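Local coordinates for odorant binding protein ASP5 (Apis mellifera, PDB 3R72) that probably binds small hydrophobic odorant molecules in a helical pocket and carries them to receptors in the honeybee antenna, at residues L29-M33 against L44-T48. Sequence-based numbering, arbitrary orientation.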
loop_
_atom_site.group_PDB
_atom_site.type_symbol
_atom_site.label_atom_id
_atom_site.label_comp_id
_atom_site.label_asym_id
_atom_site.label_seq_id
_atom_site.Cartn_x
_atom_site.Cartn_y
_atom_site.Cartn_z
ATOM N N LEU A 29 14.153 3.931 -3.545
ATOM C CA LEU A 29 13.710 3.836 -2.171
ATOM C C LEU A 29 12.313 3.183 -2.106
ATOM O O LEU A 29 12.040 2.333 -1.259
ATOM C CB LEU A 29 13.742 5.243 -1.568
ATOM C CG LEU A 29 13.461 5.328 -0.074
ATOM C CD1 LEU A 29 14.480 4.541 0.738
ATOM C CD2 LEU A 29 13.438 6.780 0.351
ATOM N N VAL A 30 11.446 3.529 -3.051
ATOM C CA VAL A 30 10.127 2.910 -3.113
ATOM C C VAL A 30 10.234 1.427 -3.484
ATOM O O VAL A 30 9.594 0.588 -2.864
ATOM C CB VAL A 30 9.220 3.657 -4.096
ATOM C CG1 VAL A 30 7.909 2.914 -4.282
ATOM C CG2 VAL A 30 8.996 5.090 -3.610
ATOM N N ASP A 31 11.043 1.112 -4.499
ATOM C CA ASP A 31 11.244 -0.276 -4.914
ATOM C C ASP A 31 11.853 -1.154 -3.823
ATOM O O ASP A 31 11.652 -2.372 -3.805
ATOM C CB ASP A 31 12.162 -0.353 -6.136
ATOM C CG ASP A 31 11.476 0.006 -7.417
ATOM O OD1 ASP A 31 10.256 -0.227 -7.541
ATOM O OD2 ASP A 31 12.199 0.484 -8.319
ATOM N N GLY A 32 12.585 -0.542 -2.907
ATOM C CA GLY A 32 13.186 -1.292 -1.820
ATOM C C GLY A 32 12.177 -1.993 -0.932
ATOM O O GLY A 32 12.471 -3.047 -0.370
ATOM N N MET A 33 10.978 -1.442 -0.793
ATOM C CA MET A 33 9.970 -2.067 0.066
ATOM C C MET A 33 9.641 -3.501 -0.373
ATOM O O MET A 33 9.466 -4.386 0.472
ATOM C CB MET A 33 8.704 -1.213 0.143
ATOM C CG MET A 33 8.931 0.135 0.836
ATOM S SD MET A 33 7.399 1.032 1.171
ATOM C CE MET A 33 6.873 1.480 -0.491
ATOM N N LEU A 44 9.891 8.273 2.913
ATOM C CA LEU A 44 9.296 7.048 2.392
ATOM C C LEU A 44 7.972 6.767 3.089
ATOM O O LEU A 44 6.993 6.359 2.446
ATOM C CB LEU A 44 10.260 5.866 2.521
ATOM C CG LEU A 44 9.738 4.538 1.994
ATOM C CD1 LEU A 44 9.334 4.596 0.531
ATOM C CD2 LEU A 44 10.783 3.446 2.257
ATOM N N GLN A 45 7.922 7.009 4.397
ATOM C CA GLN A 45 6.667 6.839 5.118
ATOM C C GLN A 45 5.573 7.708 4.501
ATOM O O GLN A 45 4.459 7.245 4.224
ATOM C CB GLN A 45 6.877 7.151 6.598
ATOM C CG GLN A 45 7.808 6.155 7.273
ATOM C CD GLN A 45 8.288 6.542 8.646
ATOM O OE1 GLN A 45 8.072 7.653 9.120
ATOM N NE2 GLN A 45 8.952 5.602 9.301
ATOM N N CYS A 46 5.888 8.969 4.236
ATOM C CA CYS A 46 4.892 9.869 3.650
ATOM C C CYS A 46 4.519 9.507 2.217
ATOM O O CYS A 46 3.385 9.758 1.816
ATOM C CB CYS A 46 5.347 11.314 3.763
ATOM S SG CYS A 46 5.435 11.911 5.504
ATOM N N TYR A 47 5.424 8.871 1.477
ATOM C CA TYR A 47 5.071 8.330 0.165
ATOM C C TYR A 47 3.931 7.315 0.302
ATOM O O TYR A 47 2.989 7.320 -0.494
ATOM C CB TYR A 47 6.303 7.731 -0.533
ATOM C CG TYR A 47 5.969 6.962 -1.781
ATOM C CD1 TYR A 47 5.921 7.577 -3.029
ATOM C CD2 TYR A 47 5.660 5.616 -1.709
ATOM C CE1 TYR A 47 5.566 6.857 -4.164
ATOM C CE2 TYR A 47 5.313 4.897 -2.839
ATOM C CZ TYR A 47 5.273 5.526 -4.061
ATOM O OH TYR A 47 4.916 4.831 -5.193
ATOM N N THR A 48 4.012 6.435 1.298
ATOM C CA THR A 48 2.945 5.460 1.470
ATOM C C THR A 48 1.611 6.126 1.732
ATOM O O THR A 48 0.580 5.669 1.246
ATOM C CB THR A 48 3.248 4.354 2.508
ATOM O OG1 THR A 48 3.274 4.861 3.846
ATOM C CG2 THR A 48 4.540 3.615 2.176
#
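Val-30 meets the ring of Tyr-47 with both of its methyl groups, an instructive case of a beta-branched residue packed against an aromatic face. CG2 sits over the middle of the ring, 3.6 Å from the Tyr-47 centroid and only 6° off the ring normal, a nearly ideal CH-pi contact. The other branch, CG1, is turned anti to the backbone N (chi1 173°) and thereby reaches the CE2 and hydroxyl end of the ring, with Val-30 CG1 3.6 Å from Tyr-47 CE2. Val-30 and Tyr-47 also rest on Arg-16 of helix 5-23, and the tyrosine OH is hydrogen-bonded to the C-terminal carboxylate of Pro-122. Replacing Tyr-47 with an alanine would probably strip the valine methyls of their aromatic cover and leave the carboxylate of Pro-122 without this hydroxyl partner. In the all-helical fold of the PBP/GOBP family, the contact seats the short helix 27-32 against helix 42-54, which the Cys-46–Cys-101 disulfide ties to helix 100-114. Beside the ring, Leu-44 fills the space between the helices: its CD1 lies 4.1 Å from Val-30 CA, and its CD2 lies 4.1 Å from Met-33 CG. The methionine runs past this leucine in the opposite sense; its extended chi2 carries SD to 4.0 Å from Thr-48 CG2, and the bend at chi3 (-69°) turns the terminal CE in beside Leu-44 CD1. The threonine hydroxyl donates to an in-plane lone pair of Gln-45 O, 2.7 Å from Thr-48 OG1, and also pairs with the hydroxyl of Thr-104 on helix 100-114. Compared with the valine-tyrosine contacts, packing is looser at the partly exposed Leu-29, which crosses Leu-44 at a slant and whose closest side-chain approach, Leu-29 CD2 to Leu-44 CB, is 4.0 Å.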